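Local coordinates for monosaccharide ABC transporter substrate-binding protein, CUT2 family (PDB 4YHS) that probably captures a monosaccharide or similar small solute in the periplasm and delivers it to an ABC importer of the CUT2 family, at residues A[99-110]-A[122-133]. Residues are numbered along the deposited sequence; the frame is centred on the assembly and turned at random. Where two conformers were deposited one is given.
Sequences YTELNKQISQIE and IGAISADGLNKV
Gln105 bonds the backbone of 122-133 through both ends of its amide. Its OE1 accepts a hydrogen bond from Ile125 N at 3.0 Å, in the carbonyl plane and on a lone pair (N-H...O 153°). Its NE2 gives a straighter bond (170°) to Gly123 O at 3.0 Å, reaching that oxygen from above its carbonyl plane; NE2 also bonds Ser64. The reach follows from CG standing anti to the backbone N (chi1 178°) and an extended chain. With alanine in place of Gln105, Ile125 N and Gly123 O are likely to lose these partners, and a gap would probably open beside Leu130 CD1.

Ile125 CD1 lies 3.3 Å from the carbonyl oxygen of Glu101, the N-cap of helix 102-115. Apolar contacts flank the amide: Ile125 CG2 meets Leu102 CB, and Tyr99 CD1 packs on Ile125 CG1 at 4.0 Å. Leu130 CD2 touches both Leu102 CD1, tight at 3.5 Å, and Ile106 CG1, sliding past each side chain in the opposite direction. Farther along, Ile109 crosses Ile122 at about a right angle, CD1 to CD1 3.8 Å.

Helix 102-115 thus packs on the end of parallel strand 119-122 and the loop leading to helix 131-138, as in the Rossmann-like lobes of periplasmic binding proteins.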
ATOM      1  N   TYR A  99       0.336   0.239  16.283  1.00 21.89           N
ATOM      2  CA  TYR A  99       1.181   1.400  16.037  1.00 18.18           C
ATOM      3  C   TYR A  99       1.487   2.213  17.302  1.00 25.43           C
ATOM      4  O   TYR A  99       2.291   3.146  17.266  1.00 23.94           O
ATOM      5  CB  TYR A  99       0.546   2.281  14.957  1.00 20.43           C
ATOM      6  CG  TYR A  99       0.870   1.828  13.541  1.00 19.30           C
ATOM      7  CD1 TYR A  99       2.166   1.907  13.050  1.00 21.79           C
ATOM      8  CD2 TYR A  99      -0.118   1.330  12.705  1.00 21.72           C
ATOM      9  CE1 TYR A  99       2.472   1.483  11.764  1.00 22.46           C
ATOM     10  CE2 TYR A  99       0.174   0.906  11.396  1.00 16.44           C
ATOM     11  CZ  TYR A  99       1.478   0.988  10.945  1.00 19.37           C
ATOM     12  OH  TYR A  99       1.814   0.573   9.692  1.00 20.71           O
ATOM     13  N   THR A 100       0.894   1.841  18.436  1.00 22.31           N
ATOM     14  CA  THR A 100       1.268   2.432  19.700  1.00 22.37           C
ATOM     15  C   THR A 100       2.526   1.771  20.295  1.00 22.47           C
ATOM     16  O   THR A 100       3.028   2.176  21.347  1.00 22.93           O
ATOM     17  CB  THR A 100       0.125   2.306  20.747  1.00 26.70           C
ATOM     18  OG1 THR A 100      -0.297   0.941  20.829  1.00 24.99           O
ATOM     19  CG2 THR A 100      -1.063   3.170  20.347  1.00 25.88           C
ATOM     20  N   GLU A 101       3.028   0.748  19.624  1.00 20.98           N
ATOM     21  CA  GLU A 101       3.971  -0.177  20.258  1.00 27.88           C
ATOM     22  C   GLU A 101       5.391  -0.106  19.698  1.00 27.28           C
ATOM     23  O   GLU A 101       6.034  -1.139  19.521  1.00 19.64           O
ATOM     24  CB  GLU A 101       3.449  -1.616  20.133  1.00 21.31           C
ATOM     25  CG  GLU A 101       2.057  -1.813  20.742  1.00 27.56           C
ATOM     26  CD  GLU A 101       2.005  -1.405  22.187  1.00 25.58           C
ATOM     27  OE1 GLU A 101       2.730  -2.024  23.001  1.00 26.11           O
ATOM     28  OE2 GLU A 101       1.278  -0.438  22.510  1.00 24.20           O
ATOM     29  N   LEU A 102       5.904   1.103  19.485  1.00 22.49           N
ATOM     30  CA  LEU A 102       7.268   1.258  18.999  1.00 23.71           C
ATOM     31  C   LEU A 102       8.281   0.530  19.908  1.00 20.34           C
ATOM     32  O   LEU A 102       9.174  -0.132  19.416  1.00 23.75           O
ATOM     33  CB  LEU A 102       7.633   2.734  18.885  1.00 18.99           C
ATOM     34  CG  LEU A 102       9.093   3.041  18.522  1.00 23.68           C
ATOM     35  CD1 LEU A 102       9.408   2.624  17.113  1.00 23.49           C
ATOM     36  CD2 LEU A 102       9.409   4.506  18.725  1.00 25.25           C
ATOM     37  N   ASN A 103       8.154   0.663  21.224  1.00 22.38           N
ATOM     38  CA  ASN A 103       9.116   0.040  22.131  1.00 26.61           C
ATOM     39  C   ASN A 103       9.124  -1.474  22.044  1.00 26.40           C
ATOM     40  O   ASN A 103      10.173  -2.101  22.194  1.00 26.39           O
ATOM     41  CB  ASN A 103       8.842   0.472  23.561  1.00 24.92           C
ATOM     42  CG  ASN A 103       9.164   1.922  23.785  1.00 38.78           C
ATOM     43  OD1 ASN A 103      10.024   2.485  23.105  1.00 45.70           O
ATOM     44  ND2 ASN A 103       8.468   2.547  24.733  1.00 41.55           N
ATOM     45  N   LYS A 104       7.972  -2.070  21.761  1.00 21.54           N
ATOM     46  CA  LYS A 104       7.907  -3.522  21.614  1.00 23.80           C
ATOM     47  C   LYS A 104       8.562  -3.920  20.286  1.00 18.09           C
ATOM     48  O   LYS A 104       9.256  -4.923  20.207  1.00 22.48           O
ATOM     49  CB  LYS A 104       6.472  -4.020  21.710  1.00 27.46           C
ATOM     50  CG  LYS A 104       6.272  -5.453  21.288  1.00 23.94           C
ATOM     51  CD  LYS A 104       7.000  -6.417  22.191  1.00 25.36           C
ATOM     52  CE  LYS A 104       6.193  -6.713  23.456  1.00 52.78           C
ATOM     53  NZ  LYS A 104       6.310  -8.152  23.836  1.00 65.40           N
ATOM     54  N   GLN A 105       8.407  -3.102  19.257  1.00 20.64           N
ATOM     55  CA  GLN A 105       9.037  -3.426  17.990  1.00 20.23           C
ATOM     56  C   GLN A 105      10.560  -3.352  18.138  1.00 18.00           C
ATOM     57  O   GLN A 105      11.277  -4.209  17.643  1.00 19.64           O
ATOM     58  CB  GLN A 105       8.550  -2.513  16.880  1.00 15.64           C
ATOM     59  CG  GLN A 105       9.231  -2.816  15.562  1.00 15.64           C
ATOM     60  CD  GLN A 105       8.577  -2.146  14.404  1.00 20.10           C
ATOM     61  OE1 GLN A 105       8.313  -0.953  14.447  1.00 16.18           O
ATOM     62  NE2 GLN A 105       8.308  -2.916  13.336  1.00 19.29           N
ATOM     63  N   ILE A 106      11.053  -2.359  18.872  1.00 20.36           N
ATOM     64  CA  ILE A 106      12.470  -2.261  19.123  1.00 18.73           C
ATOM     65  C   ILE A 106      12.978  -3.519  19.834  1.00 23.57           C
ATOM     66  O   ILE A 106      13.965  -4.108  19.394  1.00 21.99           O
ATOM     67  CB  ILE A 106      12.798  -0.981  19.908  1.00 20.29           C
ATOM     68  CG1 ILE A 106      12.548   0.238  19.003  1.00 21.20           C
ATOM     69  CG2 ILE A 106      14.244  -0.997  20.398  1.00 25.58           C
ATOM     70  CD1 ILE A 106      12.684   1.573  19.723  1.00 30.67           C
ATOM     71  N   SER A 107      12.300  -3.941  20.903  0.50 23.28           N
ATOM     72  CA  SER A 107      12.737  -5.111  21.659  0.50 23.78           C
ATOM     73  C   SER A 107      12.634  -6.393  20.817  0.50 24.34           C
ATOM     74  O   SER A 107      13.511  -7.255  20.895  0.50 25.00           O
ATOM     75  CB  SER A 107      11.931  -5.259  22.964  0.50 25.65           C
ATOM     76  OG  SER A 107      10.534  -5.237  22.739  0.50 25.98           O
ATOM     77  N   GLN A 108      11.584  -6.513  20.008  1.00 23.85           N
ATOM     78  CA  GLN A 108      11.401  -7.704  19.168  1.00 20.67           C
ATOM     79  C   GLN A 108      12.513  -7.827  18.114  1.00 31.36           C
ATOM     80  O   GLN A 108      13.030  -8.927  17.865  1.00 22.61           O
ATOM     81  CB  GLN A 108      10.028  -7.684  18.485  1.00 18.95           C
ATOM     82  CG  GLN A 108       8.876  -7.993  19.398  1.00 20.15           C
ATOM     83  CD  GLN A 108       7.544  -7.942  18.677  1.00 20.61           C
ATOM     84  OE1 GLN A 108       7.273  -7.024  17.903  1.00 22.74           O
ATOM     85  NE2 GLN A 108       6.692  -8.929  18.946  1.00 24.05           N
ATOM     86  N   ILE A 109      12.880  -6.705  17.500  1.00 20.97           N
ATOM     87  CA  ILE A 109      14.031  -6.657  16.588  1.00 22.04           C
ATOM     88  C   ILE A 109      15.355  -6.949  17.320  1.00 23.85           C
ATOM     89  O   ILE A 109      16.163  -7.762  16.858  1.00 24.45           O
ATOM     90  CB  ILE A 109      14.121  -5.262  15.871  1.00 20.84           C
ATOM     91  CG1 ILE A 109      12.958  -5.105  14.886  1.00 16.49           C
ATOM     92  CG2 ILE A 109      15.463  -5.079  15.177  1.00 29.87           C
ATOM     93  CD1 ILE A 109      12.663  -3.638  14.443  1.00 21.78           C
ATOM     94  N   GLU A 110      15.594  -6.290  18.447  1.00 23.92           N
ATOM     95  CA  GLU A 110      16.807  -6.564  19.217  1.00 21.22           C
ATOM     96  C   GLU A 110      16.890  -8.062  19.529  1.00 21.17           C
ATOM     97  O   GLU A 110      17.945  -8.685  19.389  1.00 25.57           O
ATOM     98  CB  GLU A 110      16.836  -5.773  20.514  1.00 25.13           C
ATOM     99  CG  GLU A 110      17.153  -4.309  20.354  1.00 30.38           C
ATOM    100  CD  GLU A 110      17.071  -3.545  21.649  1.00 36.18           C
ATOM    101  OE1 GLU A 110      16.242  -3.896  22.527  1.00 32.52           O
ATOM    102  OE2 GLU A 110      17.855  -2.592  21.785  1.00 37.74           O
ATOM    103  N   ILE A 122      11.741  -4.926   7.938  1.00 15.04           N
ATOM    104  CA  ILE A 122      10.978  -4.132   8.909  1.00 12.75           C
ATOM    105  C   ILE A 122       9.849  -3.328   8.270  1.00 14.43           C
ATOM    106  O   ILE A 122      10.082  -2.548   7.353  1.00 14.93           O
ATOM    107  CB  ILE A 122      11.881  -3.118   9.639  1.00 17.06           C
ATOM    108  CG1 ILE A 122      13.037  -3.793  10.351  1.00 19.91           C
ATOM    109  CG2 ILE A 122      11.092  -2.313  10.681  1.00 18.04           C
ATOM    110  CD1 ILE A 122      13.991  -2.803  11.003  1.00 17.07           C
ATOM    111  N   GLY A 123       8.639  -3.500   8.804  1.00 13.39           N
ATOM    112  CA  GLY A 123       7.538  -2.589   8.569  1.00 12.72           C
ATOM    113  C   GLY A 123       7.467  -1.670   9.773  1.00 15.52           C
ATOM    114  O   GLY A 123       6.923  -2.035  10.815  1.00 15.92           O
ATOM    115  N   ALA A 124       8.042  -0.473   9.631  1.00 15.65           N
ATOM    116  CA  ALA A 124       8.351   0.368  10.780  1.00 18.47           C
ATOM    117  C   ALA A 124       7.146   1.089  11.359  1.00 17.60           C
ATOM    118  O   ALA A 124       6.351   1.677  10.627  1.00 18.91           O
ATOM    119  CB  ALA A 124       9.403   1.370  10.404  1.00 18.05           C
ATOM    120  N   ILE A 125       7.050   1.084  12.690  1.00 16.73           N
ATOM    121  CA  ILE A 125       5.978   1.799  13.346  1.00 16.62           C
ATOM    122  C   ILE A 125       6.171   3.320  13.181  1.00 20.15           C
ATOM    123  O   ILE A 125       5.204   4.057  13.084  1.00 19.05           O
ATOM    124  CB  ILE A 125       5.888   1.388  14.843  1.00 16.63           C
ATOM    125  CG1 ILE A 125       5.134   0.052  14.945  1.00 21.17           C
ATOM    126  CG2 ILE A 125       5.198   2.464  15.685  1.00 22.44           C
ATOM    127  CD1 ILE A 125       5.187  -0.619  16.331  1.00 22.67           C
ATOM    128  N   SER A 126       7.413   3.806  13.150  1.00 21.69           N
ATOM    129  CA  SER A 126       7.613   5.206  12.788  1.00 24.84           C
ATOM    130  C   SER A 126       8.854   5.373  11.907  1.00 26.97           C
ATOM    131  O   SER A 126       9.720   4.509  11.855  1.00 17.57           O
ATOM    132  CB  SER A 126       7.697   6.099  14.041  1.00 35.22           C
ATOM    133  OG  SER A 126       8.991   6.150  14.616  1.00 31.55           O
ATOM    134  N   ALA A 127       8.910   6.487  11.195  1.00 25.17           N
ATOM    135  CA  ALA A 127       9.998   6.741  10.254  1.00 24.85           C
ATOM    136  C   ALA A 127      11.381   6.831  10.895  1.00 23.75           C
ATOM    137  O   ALA A 127      12.351   6.366  10.289  1.00 24.90           O
ATOM    138  CB  ALA A 127       9.715   8.028   9.472  1.00 28.15           C
ATOM    139  N   ASP A 128      11.468   7.432  12.091  1.00 20.75           N
ATOM    140  CA  ASP A 128      12.723   7.696  12.788  1.00 21.74           C
ATOM    141  C   ASP A 128      12.959   6.824  14.023  1.00 26.00           C
ATOM    142  O   ASP A 128      14.063   6.782  14.535  1.00 25.48           O
ATOM    143  CB  ASP A 128      12.774   9.143  13.278  1.00 29.07           C
ATOM    144  CG  ASP A 128      12.486  10.146  12.185  1.00 43.44           C
ATOM    145  OD1 ASP A 128      12.633   9.807  10.982  1.00 40.64           O
ATOM    146  OD2 ASP A 128      12.113  11.286  12.547  1.00 42.39           O
ATOM    147  N   GLY A 129      11.909   6.183  14.535  1.00 24.29           N
ATOM    148  CA  GLY A 129      11.958   5.610  15.873  1.00 33.10           C
ATOM    149  C   GLY A 129      12.858   4.389  16.012  1.00 20.97           C
ATOM    150  O   GLY A 129      13.275   4.029  17.110  1.00 28.32           O
ATOM    151  N   LEU A 130      13.120   3.731  14.883  1.00 20.05           N
ATOM    152  CA  LEU A 130      13.969   2.536  14.851  1.00 24.19           C
ATOM    153  C   LEU A 130      15.389   2.846  14.381  1.00 28.31           C
ATOM    154  O   LEU A 130      16.218   1.942  14.265  1.00 24.53           O
ATOM    155  CB  LEU A 130      13.377   1.487  13.919  1.00 20.72           C
ATOM    156  CG  LEU A 130      11.925   1.097  14.154  1.00 21.36           C
ATOM    157  CD1 LEU A 130      11.542   0.086  13.090  1.00 23.90           C
ATOM    158  CD2 LEU A 130      11.750   0.545  15.564  1.00 24.46           C
ATOM    159  N   ASN A 131      15.674   4.115  14.117  1.00 23.56           N
ATOM    160  CA  ASN A 131      16.974   4.493  13.560  1.00 23.19           C
ATOM    161  C   ASN A 131      18.159   4.094  14.452  1.00 24.86           C
ATOM    162  O   ASN A 131      19.203   3.674  13.964  1.00 24.44           O
ATOM    163  CB  ASN A 131      16.996   5.998  13.291  1.00 26.04           C
ATOM    164  CG  ASN A 131      16.203   6.381  12.057  1.00 26.48           C
ATOM    165  OD1 ASN A 131      15.544   5.531  11.429  1.00 26.29           O
ATOM    166  ND2 ASN A 131      16.235   7.672  11.709  1.00 26.39           N
ATOM    167  N   LYS A 132      18.013   4.223  15.757  1.00 24.38           N
ATOM    168  CA  LYS A 132      19.097   3.837  16.649  1.00 27.69           C
ATOM    169  C   LYS A 132      19.359   2.323  16.566  1.00 23.25           C
ATOM    170  O   LYS A 132      20.508   1.889  16.398  1.00 25.02           O
ATOM    171  CB  LYS A 132      18.771   4.254  18.073  1.00 28.17           C
ATOM    172  CG  LYS A 132      19.803   3.870  19.097  1.00 41.35           C
ATOM    173  CD  LYS A 132      19.426   4.453  20.450  1.00 49.62           C
ATOM    174  CE  LYS A 132      20.474   4.163  21.510  1.00 54.58           C
ATOM    175  NZ  LYS A 132      21.014   2.779  21.406  1.00 57.69           N
ATOM    176  N   VAL A 133      18.314   1.511  16.663  1.00 25.72           N
ATOM    177  CA  VAL A 133      18.524   0.065  16.635  1.00 26.49           C
ATOM    178  C   VAL A 133      18.949  -0.411  15.235  1.00 26.84           C
ATOM    179  O   VAL A 133      19.771  -1.329  15.106  1.00 24.51           O
ATOM    180  CB  VAL A 133      17.272  -0.725  17.109  1.00 25.39           C
ATOM    181  CG1 VAL A 133      16.052  -0.508  16.179  1.00 21.56           C
ATOM    182  CG2 VAL A 133      17.609  -2.221  17.238  1.00 32.39           C
TER